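PDB 3KPB: L-aspartate semialdehyde sulfurtransferase, which probably condenses sulfide with aspartate semialdehyde into homocysteine, and binds S-adenosylmethionine and S-methyl-5'-thioadenosine through its C-terminal pair of CBS domains. Local coordinates for residues T1-I6 and E79-V84; I12-N17 and L35-E40; H41-G46 and Y102-G107; N71-H76 and Y91-V96. All blocks are in the same frame, centred on the assembly; numbering follows the deposited sequence.

The four contacts belong to a CBS domain pair. Contacts 2 and 4 each close a beta-alpha-beta unit, one in either CBS repeat, and both are partly buried; contact 2 is built on parallel backbone bonds, whereas contact 4 has no direct hydrogen bond between its segments and uses backbone groups of I73 and G95 to bind S-adenosylmethionine. Contacts 1 and 3 join one repeat to the other. Contact 1 is partly buried and combines two backbone hydrogen bonds with valine packing, while contact 3 lies at the surface, where basic chains, carbonyls and waters mingle. Strands 35-38 and 44-48 tie contact 2 to contact 3, strands 95-99 and 105-110 tie contact 4 to contact 3, and V84 packs on V96 where contacts 1 and 4 meet.

Contact 1 (T1-I6 and E79-V84); sequences TLVKDI and EPVDHV
V81 loses the most surface here, and one methyl does most of its work: CG2 turns toward residues 1-6, 3.3 Å from L2 O. The same methyl meets T1 CB at 4.0 Å and I6 CG2 at 4.1 Å. With CG1 anti to the backbone N (chi1 167°), CG2 is left on the side of the nitrogen. A compact beta-branched residue suits this place at the first turn of helix 81-91, because it packs beside two carbonyls without needing a polar partner. V3, second in buried surface, also uses CG2, which lies 3.3 Å from E79 O and 3.7 Å from V84 CG2, the two valines crossing at about a right angle. The backbones are joined by a single bridge around L2 and P80: V81 N gives a nearly straight bond to T1 O (2.8 Å), and V3 N a more bent one to E79 O (2.9 Å, 131°). The E79 carboxylate serves elsewhere, pairing with K87 and accepting from H76 N. Two backbone bonds thus align the chain start on the second CBS repeat and valine methyls fill it in, at the cost of L2 O, buried without a polar partner.

Contact 2 (I12-N17 and L35-E40); sequences ITAHSN and LPIVDE
The ring of H15 meets V38 edge-on, its ND1 giving a hydrogen bond to V38 O (3.2 Å, 160°). The oxygen lies near the ring plane, but seen from the carbonyl the donor stands well above the plane, 54° out of it, and so does not use a lone-pair direction. CG stands anti to H15's own carbonyl carbon (chi1 -66°), which brings the ND1 edge of the ring to the end of strand 35-38. Water 1 bridges the same V38 O to S16 N. Beside it, S16 CB packs on I37 CG2 at 3.6 Å.

Deeper in, A14 CB packs against two branches of strand 35-38, L35 CD2 at 3.8 Å and I37 CD1 at 4.0 Å. I26 of helix 20-30 also packs on A14, a place where a small residue is consistent with close approach of the helix. V38 points to the other face, where T13 crosses it at about a right angle and V105 of the second repeat covers both. Parallel strand pairing supports these side chains: A14 N bonds to P36 O, and V38 N to A14 O at 2.9 Å. P36 has no N-H to offer I12 O, which instead meets its CD at 3.4 Å. The chemistry thus changes along this beta-alpha-beta unit, from apolar beside I12, a residue of the S-methyl-5'-thioadenosine site, to an outer end where one carbonyl gathers a histidine and a water.

Contact 3 (H41-G46 and Y102-G107); sequences HGKLVG and YRRVVG
Two equivalent turns, each leading into a bulged strand of its own CBS repeat, meet here: K43 and L44 of one lie against R103 and R104 of the other. L44 N donates a straight bond to R103 O (2.9 Å, 169°), and a water bridges G42 O to V105 N. L44 then reaches two ways. Its CD2 lies over one face of the R103 guanidinium, 3.4 Å from NH1, while CD1 packs on V105 CG2 at 3.9 Å; leucine fits because its two branches can serve a flat cation and an apolar neighbour at once.

K43 bends at chi2 and chi4, drawing CE to 3.2 Å from Y102 O and setting NZ above one face of the R104 guanidinium, 3.3 Å from NH2. These like charges are probably eased by H41 O, which accepts a bond from K43 NZ (3.2 Å), and by water 2, which donates to H41 O and accepts from R104 NH2. In each turn an aspartate oxygen collects two backbone N-H groups: D39 those of H41 and K43, D100 those of Y102 and R104. G42 and R103 occupy matching positions with positive phi, natural for the glycine and less usual for the arginine. Classic beta bulges follow in both strands, V45 and G46 facing I37, V106 and G107 facing V98, a repeated pattern that fits the internal pseudo-symmetry of a CBS domain pair (Bateman module).

Contact 4 (N71-H76 and Y91-V96); sequences NVITAH and YNISGV. With SAM (S-adenosylmethionine), chain E.
The Y91 ring carries I73 on one face: CD1 sits 3.9 Å from the ring centroid, 30° off the normal, in a CH-pi contact shifted toward CG. The second flat group is the adenine of S-adenosylmethionine. I93 CG2 lies over one of its faces, 3.9 Å from C5, while V72 CG1 comes obliquely from the other side, 3.9 Å from N1. At the adenine edge the backbone does the reading: I73 N donates to N1 (2.9 Å, 161°), and N6 donates both to I73 O at 3.2 Å and to G95 O at 2.8 Å.

I73 therefore serves twice, its peptide groups binding the base while its side chain joins the segments. CG1 stands anti to the carbonyl carbon (chi1 -57°), carrying CD1 over the tyrosine and to 3.7 Å from I93 CD1. A long, branched residue suits the place, since CD1 can reach both Y91 and I93 while the backbone stays at the base. Farther along, A75 CB meets V96 CG2 at 3.9 Å within this beta-alpha-beta unit; V84 of helix 81-91 packs on both, and M88 on V96. S94 OG has a weak bond to the amino group of the ligand and a second partner in H34; T69 and D52 also bond to the ligand. With N1 used as an acceptor and N6 as a double donor, the edge pattern matches adenine, while I93 and V72 give its two sides apolar neighbours.

Contact 1 (T1-I6 and E79-V84)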
loop_
_atom_site.group_PDB
_atom_site.type_symbol
_atom_site.label_atom_id
_atom_site.label_comp_id
_atom_site.label_asym_id
_atom_site.label_seq_id
_atom_site.Cartn_x
_atom_site.Cartn_y
_atom_site.Cartn_z
ATOM N N THR A 1 -2.840 7.177 -27.723
ATOM C CA THR A 1 -2.643 7.729 -26.352
ATOM C C THR A 1 -1.209 7.487 -25.898
ATOM O O THR A 1 -0.879 6.390 -25.442
ATOM C CB THR A 1 -3.590 7.060 -25.322
ATOM O OG1 THR A 1 -4.613 6.294 -26.004
ATOM C CG2 THR A 1 -4.241 8.110 -24.424
ATOM N N LEU A 2 -0.347 8.491 -26.032
ATOM C CA LEU A 2 1.001 8.380 -25.480
ATOM C C LEU A 2 0.997 8.777 -24.000
ATOM O O LEU A 2 -0.023 9.234 -23.476
ATOM C CB LEU A 2 2.017 9.203 -26.291
ATOM C CG LEU A 2 2.292 8.827 -27.756
ATOM C CD1 LEU A 2 3.434 9.678 -28.309
ATOM C CD2 LEU A 2 2.600 7.337 -27.935
ATOM N N VAL A 3 2.134 8.591 -23.332
ATOM C CA VAL A 3 2.277 8.940 -21.916
ATOM C C VAL A 3 2.504 10.443 -21.704
ATOM O O VAL A 3 1.791 11.066 -20.912
ATOM C CB VAL A 3 3.402 8.113 -21.228
ATOM C CG1 VAL A 3 3.819 8.739 -19.903
ATOM C CG2 VAL A 3 2.946 6.687 -21.002
ATOM N N LYS A 4 3.486 11.013 -22.412
ATOM C CA LYS A 4 3.881 12.432 -22.255
ATOM C C LYS A 4 2.676 13.365 -22.409
ATOM O O LYS A 4 2.677 14.513 -21.950
ATOM C CB LYS A 4 4.996 12.803 -23.249
ATOM C CG LYS A 4 4.564 13.008 -24.714
ATOM C CD LYS A 4 5.724 12.816 -25.716
ATOM C CE LYS A 4 6.832 13.928 -25.562
ATOM N NZ LYS A 4 7.700 13.703 -24.330
ATOM N N ASP A 5 1.656 12.809 -23.060
ATOM C CA ASP A 5 0.356 13.416 -23.323
ATOM C C ASP A 5 -0.528 13.543 -22.090
ATOM O O ASP A 5 -1.209 14.581 -21.896
ATOM C CB ASP A 5 -0.423 12.510 -24.279
ATOM C CG ASP A 5 -0.125 12.773 -25.738
ATOM O OD1 ASP A 5 -0.869 12.216 -26.588
ATOM O OD2 ASP A 5 0.827 13.522 -26.052
ATOM N N ILE A 6 -0.562 12.485 -21.281
ATOM C CA ILE A 6 -1.538 12.368 -20.195
ATOM C C ILE A 6 -0.999 12.861 -18.856
ATOM O O ILE A 6 -1.715 12.865 -17.848
ATOM C CB ILE A 6 -2.065 10.921 -20.048
ATOM C CG1 ILE A 6 -1.010 10.020 -19.379
ATOM C CG2 ILE A 6 -2.503 10.374 -21.410
ATOM C CD1 ILE A 6 -1.598 8.821 -18.649
ATOM N N GLU A 79 6.193 6.449 -24.830
ATOM C CA GLU A 79 5.530 5.136 -24.778
ATOM C C GLU A 79 3.994 5.251 -24.813
ATOM O O GLU A 79 3.433 6.176 -24.221
ATOM C CB GLU A 79 5.997 4.384 -23.526
ATOM C CG GLU A 79 5.502 2.942 -23.359
ATOM C CD GLU A 79 6.246 2.233 -22.230
ATOM O OE1 GLU A 79 7.097 2.878 -21.574
ATOM O OE2 GLU A 79 5.995 1.027 -21.999
ATOM N N PRO A 80 3.317 4.331 -25.536
ATOM C CA PRO A 80 1.843 4.224 -25.490
ATOM C C PRO A 80 1.261 3.759 -24.137
ATOM O O PRO A 80 1.810 2.849 -23.500
ATOM C CB PRO A 80 1.510 3.207 -26.594
ATOM C CG PRO A 80 2.807 2.744 -27.166
ATOM C CD PRO A 80 3.894 3.651 -26.712
ATOM N N VAL A 81 0.147 4.391 -23.734
ATOM C CA VAL A 81 -0.531 4.124 -22.448
ATOM C C VAL A 81 -0.939 2.659 -22.217
ATOM O O VAL A 81 -0.806 2.142 -21.103
ATOM C CB VAL A 81 -1.766 5.064 -22.278
ATOM C CG1 VAL A 81 -2.673 4.607 -21.143
ATOM C CG2 VAL A 81 -1.314 6.500 -22.052
ATOM N N ASP A 82 -1.432 1.999 -23.264
ATOM C CA ASP A 82 -1.845 0.597 -23.167
ATOM C C ASP A 82 -0.701 -0.316 -22.716
ATOM O O ASP A 82 -0.918 -1.250 -21.938
ATOM C CB ASP A 82 -2.384 0.114 -24.515
ATOM C CG ASP A 82 -3.752 -0.533 -24.397
ATOM O OD1 ASP A 82 -4.013 -1.231 -23.392
ATOM O OD2 ASP A 82 -4.572 -0.336 -25.319
ATOM N N HIS A 83 0.504 -0.041 -23.218
ATOM C CA HIS A 83 1.701 -0.814 -22.879
ATOM C C HIS A 83 2.014 -0.654 -21.380
ATOM O O HIS A 83 2.434 -1.609 -20.718
ATOM C CB HIS A 83 2.901 -0.384 -23.749
ATOM C CG HIS A 83 2.787 -0.758 -25.204
ATOM N ND1 HIS A 83 1.805 -0.257 -26.032
ATOM C CD2 HIS A 83 3.561 -1.552 -25.983
ATOM C CE1 HIS A 83 1.966 -0.742 -27.252
ATOM N NE2 HIS A 83 3.024 -1.532 -27.249
ATOM N N VAL A 84 1.788 0.556 -20.864
ATOM C CA VAL A 84 1.991 0.881 -19.449
ATOM C C VAL A 84 0.983 0.145 -18.574
ATOM O O VAL A 84 1.361 -0.450 -17.562
ATOM C CB VAL A 84 1.910 2.407 -19.188
ATOM C CG1 VAL A 84 2.112 2.728 -17.707
ATOM C CG2 VAL A 84 2.926 3.144 -20.038
#

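Contact 2 (I12-N17 and L35-E40)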
loop_
_atom_site.group_PDB
_atom_site.type_symbol
_atom_site.label_atom_id
_atom_site.label_comp_id
_atom_site.label_asym_id
_atom_site.label_seq_id
_atom_site.Cartn_x
_atom_site.Cartn_y
_atom_site.Cartn_z
ATOM N N ILE A 12 7.182 14.531 -8.518
ATOM C CA ILE A 12 7.621 14.696 -7.136
ATOM C C ILE A 12 8.644 13.599 -6.879
ATOM O O ILE A 12 8.326 12.408 -6.969
ATOM C CB ILE A 12 6.452 14.628 -6.122
ATOM C CG1 ILE A 12 5.501 15.812 -6.338
ATOM C CG2 ILE A 12 6.991 14.621 -4.685
ATOM C CD1 ILE A 12 4.164 15.678 -5.655
ATOM N N THR A 13 9.876 14.009 -6.578
ATOM C CA THR A 13 10.985 13.080 -6.365
ATOM C C THR A 13 11.700 13.417 -5.059
ATOM O O THR A 13 11.438 14.457 -4.447
ATOM C CB THR A 13 12.008 13.132 -7.527
ATOM O OG1 THR A 13 12.594 14.439 -7.591
ATOM C CG2 THR A 13 11.344 12.808 -8.866
ATOM N N ALA A 14 12.625 12.548 -4.655
ATOM C CA ALA A 14 13.446 12.766 -3.465
ATOM C C ALA A 14 14.844 12.225 -3.702
ATOM O O ALA A 14 15.052 11.390 -4.585
ATOM C CB ALA A 14 12.820 12.092 -2.255
ATOM N N HIS A 15 15.800 12.703 -2.913
ATOM C CA HIS A 15 17.154 12.161 -2.944
ATOM C C HIS A 15 17.285 10.938 -2.031
ATOM O O HIS A 15 16.461 10.740 -1.134
ATOM C CB HIS A 15 18.159 13.250 -2.583
ATOM C CG HIS A 15 18.232 14.352 -3.593
ATOM N ND1 HIS A 15 18.495 14.117 -4.926
ATOM C CD2 HIS A 15 18.089 15.693 -3.469
ATOM C CE1 HIS A 15 18.500 15.263 -5.581
ATOM N NE2 HIS A 15 18.258 16.235 -4.720
ATOM N N SER A 16 18.308 10.117 -2.264
ATOM C CA SER A 16 18.443 8.846 -1.548
ATOM C C SER A 16 19.029 8.968 -0.140
ATOM O O SER A 16 18.897 8.046 0.669
ATOM C CB SER A 16 19.252 7.838 -2.374
ATOM O OG SER A 16 20.643 8.105 -2.314
ATOM N N ASN A 17 19.671 10.098 0.143
ATOM C CA ASN A 17 20.343 10.311 1.427
ATOM C C ASN A 17 19.398 10.637 2.586
ATOM O O ASN A 17 19.835 10.721 3.737
ATOM C CB ASN A 17 21.436 11.393 1.311
ATOM C CG ASN A 17 20.905 12.720 0.766
ATOM O OD1 ASN A 17 20.714 13.684 1.511
ATOM N ND2 ASN A 17 20.662 12.768 -0.539
ATOM N N LEU A 35 7.178 7.395 -4.850
ATOM C CA LEU A 35 8.177 8.440 -4.774
ATOM C C LEU A 35 9.447 7.979 -5.491
ATOM O O LEU A 35 10.236 7.215 -4.932
ATOM C CB LEU A 35 8.457 8.771 -3.305
ATOM C CG LEU A 35 9.458 9.891 -3.024
ATOM C CD1 LEU A 35 8.956 11.226 -3.581
ATOM C CD2 LEU A 35 9.750 9.988 -1.528
ATOM N N PRO A 36 9.628 8.404 -6.754
ATOM C CA PRO A 36 10.875 8.120 -7.469
ATOM C C PRO A 36 12.049 8.774 -6.748
ATOM O O PRO A 36 11.933 9.911 -6.276
ATOM C CB PRO A 36 10.664 8.774 -8.839
ATOM C CG PRO A 36 9.180 8.922 -8.983
ATOM C CD PRO A 36 8.622 9.065 -7.606
ATOM N N ILE A 37 13.154 8.039 -6.647
ATOM C CA ILE A 37 14.355 8.543 -5.995
ATOM C C ILE A 37 15.376 8.885 -7.072
ATOM O O ILE A 37 15.625 8.086 -7.979
ATOM C CB ILE A 37 14.934 7.522 -4.986
ATOM C CG1 ILE A 37 13.867 7.092 -3.962
ATOM C CG2 ILE A 37 16.190 8.087 -4.311
ATOM C CD1 ILE A 37 13.207 8.240 -3.181
ATOM N N VAL A 38 15.933 10.087 -6.988
ATOM C CA VAL A 38 16.890 10.550 -7.984
ATOM C C VAL A 38 18.221 10.860 -7.318
ATOM O O VAL A 38 18.272 11.138 -6.109
ATOM C CB VAL A 38 16.373 11.780 -8.770
ATOM C CG1 VAL A 38 15.159 11.405 -9.609
ATOM C CG2 VAL A 38 16.062 12.956 -7.831
ATOM N N ASP A 39 19.297 10.792 -8.101
ATOM C CA ASP A 39 20.603 11.176 -7.587
ATOM C C ASP A 39 20.776 12.692 -7.627
ATOM O O ASP A 39 19.853 13.426 -8.003
ATOM C CB ASP A 39 21.755 10.421 -8.279
ATOM C CG ASP A 39 21.835 10.670 -9.783
ATOM O OD1 ASP A 39 21.408 11.740 -10.274
ATOM O OD2 ASP A 39 22.359 9.776 -10.481
ATOM N N GLU A 40 21.954 13.151 -7.217
ATOM C CA GLU A 40 22.233 14.579 -7.093
ATOM C C GLU A 40 22.189 15.291 -8.447
ATOM O O GLU A 40 22.202 16.525 -8.515
ATOM C CB GLU A 40 23.569 14.809 -6.366
ATOM C CG GLU A 40 24.838 14.464 -7.163
ATOM C CD GLU A 40 25.214 12.981 -7.150
ATOM O OE1 GLU A 40 26.329 12.661 -7.614
ATOM O OE2 GLU A 40 24.416 12.137 -6.684
HETATM O O HOH W 1 20.108 10.725 -4.274
#

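Contact 3 (H41-G46 and Y102-G107)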
loop_
_atom_site.group_PDB
_atom_site.type_symbol
_atom_site.label_atom_id
_atom_site.label_comp_id
_atom_site.label_asym_id
_atom_site.label_seq_id
_atom_site.Cartn_x
_atom_site.Cartn_y
_atom_site.Cartn_z
ATOM N N HIS A 41 22.125 14.501 -9.522
ATOM C CA HIS A 41 21.983 15.056 -10.867
ATOM C C HIS A 41 20.567 14.931 -11.463
ATOM O O HIS A 41 20.368 15.254 -12.635
ATOM C CB HIS A 41 23.056 14.472 -11.797
ATOM C CG HIS A 41 24.451 14.806 -11.369
ATOM N ND1 HIS A 41 25.027 16.035 -11.613
ATOM C CD2 HIS A 41 25.370 14.092 -10.677
ATOM C CE1 HIS A 41 26.247 16.057 -11.104
ATOM N NE2 HIS A 41 26.479 14.890 -10.530
ATOM N N GLY A 42 19.592 14.487 -10.667
ATOM C CA GLY A 42 18.195 14.401 -11.129
ATOM C C GLY A 42 17.871 13.121 -11.883
ATOM O O GLY A 42 16.792 12.983 -12.466
ATOM N N LYS A 43 18.802 12.173 -11.856
ATOM C CA LYS A 43 18.634 10.915 -12.579
ATOM C C LYS A 43 18.078 9.817 -11.691
ATOM O O LYS A 43 18.517 9.649 -10.550
ATOM C CB LYS A 43 19.960 10.448 -13.186
ATOM C CG LYS A 43 20.704 11.491 -14.028
ATOM C CD LYS A 43 19.785 12.194 -15.024
ATOM C CE LYS A 43 20.597 12.950 -16.070
ATOM N NZ LYS A 43 21.274 14.167 -15.519
ATOM N N LEU A 44 17.145 9.041 -12.239
ATOM C CA LEU A 44 16.466 7.987 -11.484
ATOM C C LEU A 44 17.418 6.908 -10.965
ATOM O O LEU A 44 18.218 6.356 -11.723
ATOM C CB LEU A 44 15.364 7.344 -12.333
ATOM C CG LEU A 44 14.518 6.258 -11.659
ATOM C CD1 LEU A 44 13.569 6.846 -10.617
ATOM C CD2 LEU A 44 13.747 5.491 -12.711
ATOM N N VAL A 45 17.317 6.612 -9.670
ATOM C CA VAL A 45 18.100 5.540 -9.041
ATOM C C VAL A 45 17.250 4.540 -8.245
ATOM O O VAL A 45 17.749 3.488 -7.835
ATOM C CB VAL A 45 19.226 6.092 -8.126
ATOM C CG1 VAL A 45 20.216 6.932 -8.930
ATOM C CG2 VAL A 45 18.644 6.911 -6.975
ATOM N N GLY A 46 15.980 4.855 -8.014
ATOM C CA GLY A 46 15.146 3.943 -7.239
ATOM C C GLY A 46 13.719 4.403 -7.090
ATOM O O GLY A 46 13.342 5.436 -7.633
ATOM N N TYR A 102 17.646 10.473 -21.015
ATOM C CA TYR A 102 18.786 10.766 -20.133
ATOM C C TYR A 102 18.542 10.304 -18.699
ATOM O O TYR A 102 19.339 10.586 -17.802
ATOM C CB TYR A 102 19.143 12.257 -20.197
ATOM C CG TYR A 102 19.647 12.641 -21.561
ATOM C CD1 TYR A 102 20.997 12.511 -21.877
ATOM C CD2 TYR A 102 18.767 13.082 -22.559
ATOM C CE1 TYR A 102 21.470 12.827 -23.138
ATOM C CE2 TYR A 102 19.232 13.406 -23.833
ATOM C CZ TYR A 102 20.588 13.275 -24.109
ATOM O OH TYR A 102 21.089 13.586 -25.352
ATOM N N ARG A 103 17.436 9.582 -18.504
ATOM C CA ARG A 103 17.036 9.030 -17.197
ATOM C C ARG A 103 16.525 10.070 -16.187
ATOM O O ARG A 103 16.467 9.803 -14.981
ATOM C CB ARG A 103 18.153 8.160 -16.594
ATOM C CG ARG A 103 18.041 6.692 -16.947
ATOM C CD ARG A 103 17.505 5.902 -15.771
ATOM N NE ARG A 103 16.648 4.801 -16.198
ATOM C CZ ARG A 103 16.163 3.862 -15.391
ATOM N NH1 ARG A 103 16.456 3.867 -14.096
ATOM N NH2 ARG A 103 15.387 2.905 -15.885
ATOM N N ARG A 104 16.147 11.246 -16.681
ATOM C CA ARG A 104 15.462 12.236 -15.845
ATOM C C ARG A 104 14.013 11.814 -15.618
ATOM O O ARG A 104 13.384 11.232 -16.502
ATOM C CB ARG A 104 15.479 13.619 -16.496
ATOM C CG ARG A 104 16.854 14.203 -16.665
ATOM C CD ARG A 104 16.788 15.659 -17.074
ATOM N NE ARG A 104 18.139 16.160 -17.287
ATOM C CZ ARG A 104 18.905 16.697 -16.342
ATOM N NH1 ARG A 104 18.452 16.836 -15.098
ATOM N NH2 ARG A 104 20.134 17.104 -16.651
ATOM N N VAL A 105 13.477 12.124 -14.443
ATOM C CA VAL A 105 12.092 11.771 -14.141
ATOM C C VAL A 105 11.171 12.899 -14.599
ATOM O O VAL A 105 11.244 14.014 -14.078
ATOM C CB VAL A 105 11.894 11.459 -12.628
ATOM C CG1 VAL A 105 10.428 11.171 -12.320
ATOM C CG2 VAL A 105 12.769 10.277 -12.198
ATOM N N VAL A 106 10.307 12.619 -15.572
ATOM C CA VAL A 106 9.448 13.673 -16.118
ATOM C C VAL A 106 8.046 13.660 -15.503
ATOM O O VAL A 106 7.299 14.639 -15.611
ATOM C CB VAL A 106 9.389 13.652 -17.674
ATOM C CG1 VAL A 106 10.759 13.991 -18.267
ATOM C CG2 VAL A 106 8.892 12.310 -18.185
ATOM N N GLY A 107 7.694 12.544 -14.867
ATOM C CA GLY A 107 6.415 12.418 -14.182
ATOM C C GLY A 107 6.203 11.021 -13.643
ATOM O O GLY A 107 7.142 10.222 -13.570
HETATM O O HOH W 2 21.998 16.754 -14.440
HETATM O O HOH W 3 14.419 14.014 -12.533
#

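Contact 4 (N71-H76 and Y91-V96)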
loop_
_atom_site.group_PDB
_atom_site.type_symbol
_atom_site.label_atom_id
_atom_site.label_comp_id
_atom_site.label_asym_id
_atom_site.label_seq_id
_atom_site.Cartn_x
_atom_site.Cartn_y
_atom_site.Cartn_z
ATOM N N ASN A 71 15.594 -1.853 -9.040
ATOM C CA ASN A 71 15.136 -2.247 -10.372
ATOM C C ASN A 71 13.767 -1.636 -10.623
ATOM O O ASN A 71 12.731 -2.248 -10.339
ATOM C CB ASN A 71 15.107 -3.773 -10.526
ATOM C CG ASN A 71 14.574 -4.228 -11.885
ATOM O OD1 ASN A 71 14.426 -3.434 -12.819
ATOM N ND2 ASN A 71 14.283 -5.519 -11.993
ATOM N N VAL A 72 13.771 -0.413 -11.138
ATOM C CA VAL A 72 12.536 0.329 -11.310
ATOM C C VAL A 72 11.903 0.024 -12.655
ATOM O O VAL A 72 12.554 0.110 -13.702
ATOM C CB VAL A 72 12.746 1.858 -11.181
ATOM C CG1 VAL A 72 11.404 2.574 -11.061
ATOM C CG2 VAL A 72 13.627 2.183 -9.982
ATOM N N ILE A 73 10.626 -0.340 -12.607
ATOM C CA ILE A 73 9.809 -0.479 -13.806
ATOM C C ILE A 73 9.304 0.904 -14.192
ATOM O O ILE A 73 8.606 1.561 -13.414
ATOM C CB ILE A 73 8.625 -1.435 -13.574
ATOM C CG1 ILE A 73 9.139 -2.799 -13.111
ATOM C CG2 ILE A 73 7.774 -1.560 -14.847
ATOM C CD1 ILE A 73 8.169 -3.555 -12.234
ATOM N N THR A 74 9.670 1.337 -15.398
ATOM C CA THR A 74 9.443 2.703 -15.840
ATOM C C THR A 74 8.681 2.726 -17.149
ATOM O O THR A 74 8.525 1.695 -17.818
ATOM C CB THR A 74 10.778 3.464 -16.061
ATOM O OG1 THR A 74 11.563 2.782 -17.051
ATOM C CG2 THR A 74 11.581 3.554 -14.771
ATOM N N ALA A 75 8.187 3.912 -17.486
ATOM C CA ALA A 75 7.605 4.178 -18.786
ATOM C C ALA A 75 8.377 5.296 -19.455
ATOM O O ALA A 75 8.979 6.144 -18.793
ATOM C CB ALA A 75 6.142 4.547 -18.653
ATOM N N HIS A 76 8.375 5.287 -20.779
ATOM C CA HIS A 76 9.068 6.327 -21.505
ATOM C C HIS A 76 8.052 7.380 -21.868
ATOM O O HIS A 76 6.872 7.079 -22.084
ATOM C CB HIS A 76 9.745 5.760 -22.748
ATOM C CG HIS A 76 10.792 6.657 -23.333
ATOM N ND1 HIS A 76 10.505 7.629 -24.268
ATOM C CD2 HIS A 76 12.133 6.701 -23.146
ATOM C CE1 HIS A 76 11.620 8.246 -24.616
ATOM N NE2 HIS A 76 12.623 7.702 -23.951
ATOM N N TYR A 91 3.513 -6.867 -13.633
ATOM C CA TYR A 91 4.370 -6.793 -12.452
ATOM C C TYR A 91 3.590 -6.550 -11.169
ATOM O O TYR A 91 4.176 -6.490 -10.082
ATOM C CB TYR A 91 5.431 -5.714 -12.639
ATOM C CG TYR A 91 6.430 -6.070 -13.706
ATOM C CD1 TYR A 91 7.448 -6.989 -13.450
ATOM C CD2 TYR A 91 6.356 -5.501 -14.975
ATOM C CE1 TYR A 91 8.368 -7.329 -14.428
ATOM C CE2 TYR A 91 7.272 -5.834 -15.965
ATOM C CZ TYR A 91 8.275 -6.749 -15.683
ATOM O OH TYR A 91 9.185 -7.081 -16.657
ATOM N N ASN A 92 2.270 -6.425 -11.306
ATOM C CA ASN A 92 1.371 -6.149 -10.183
ATOM C C ASN A 92 1.831 -4.910 -9.404
ATOM O O ASN A 92 2.000 -4.936 -8.180
ATOM C CB ASN A 92 1.218 -7.392 -9.290
ATOM C CG ASN A 92 0.213 -7.193 -8.161
ATOM O OD1 ASN A 92 -0.862 -6.622 -8.351
ATOM N ND2 ASN A 92 0.566 -7.674 -6.973
ATOM N N ILE A 93 2.055 -3.834 -10.150
ATOM C CA ILE A 93 2.397 -2.534 -9.583
ATOM C C ILE A 93 1.311 -1.526 -9.949
ATOM O O ILE A 93 0.504 -1.770 -10.850
ATOM C CB ILE A 93 3.780 -2.036 -10.066
ATOM C CG1 ILE A 93 3.828 -1.996 -11.599
ATOM C CG2 ILE A 93 4.899 -2.902 -9.478
ATOM C CD1 ILE A 93 5.113 -1.453 -12.169
ATOM N N SER A 94 1.296 -0.395 -9.251
ATOM C CA SER A 94 0.232 0.590 -9.416
ATOM C C SER A 94 0.753 1.984 -9.767
ATOM O O SER A 94 -0.028 2.929 -9.864
ATOM C CB SER A 94 -0.621 0.648 -8.146
ATOM O OG SER A 94 0.186 0.870 -7.001
ATOM N N GLY A 95 2.067 2.115 -9.937
ATOM C CA GLY A 95 2.671 3.387 -10.342
ATOM C C GLY A 95 3.998 3.166 -11.039
ATOM O O GLY A 95 4.802 2.347 -10.595
ATOM N N VAL A 96 4.224 3.872 -12.142
ATOM C CA VAL A 96 5.509 3.800 -12.835
ATOM C C VAL A 96 6.041 5.208 -13.074
ATOM O O VAL A 96 5.310 6.073 -13.564
ATOM C CB VAL A 96 5.443 3.004 -14.178
ATOM C CG1 VAL A 96 5.001 1.568 -13.942
ATOM C CG2 VAL A 96 4.525 3.681 -15.186
HETATM N N SAM E . 1.716 -1.715 -5.730
HETATM C CA SAM E . 2.412 -2.409 -4.635
HETATM C C SAM E . 3.287 -1.416 -3.866
HETATM O O SAM E . 2.899 -0.267 -3.636
HETATM O OXT SAM E . 4.403 -1.738 -3.447
HETATM C CB SAM E . 3.289 -3.523 -5.214
HETATM C CG SAM E . 3.357 -4.721 -4.263
HETATM S SD SAM E . 5.070 -5.175 -3.811
HETATM C CE SAM E . 4.751 -6.211 -2.401
HETATM C "C5'" SAM E . 5.873 -3.753 -2.988
HETATM C "C4'" SAM E . 7.139 -3.295 -3.710
HETATM O "O4'" SAM E . 6.825 -2.882 -5.048
HETATM C "C3'" SAM E . 7.656 -2.033 -3.025
HETATM O "O3'" SAM E . 8.787 -2.390 -2.234
HETATM C "C2'" SAM E . 8.088 -1.126 -4.174
HETATM O "O2'" SAM E . 9.469 -0.782 -4.009
HETATM C "C1'" SAM E . 7.903 -2.009 -5.411
HETATM N N9 SAM E . 7.488 -1.158 -6.546
HETATM C C8 SAM E . 6.399 -0.387 -6.598
HETATM N N7 SAM E . 6.358 0.239 -7.777
HETATM C C5 SAM E . 7.425 -0.139 -8.478
HETATM C C6 SAM E . 7.909 0.174 -9.742
HETATM N N6 SAM E . 7.259 1.018 -10.537
HETATM N N1 SAM E . 9.050 -0.396 -10.157
HETATM C C2 SAM E . 9.711 -1.240 -9.381
HETATM N N3 SAM E . 9.278 -1.557 -8.170
HETATM C C4 SAM E . 8.144 -1.022 -7.695
#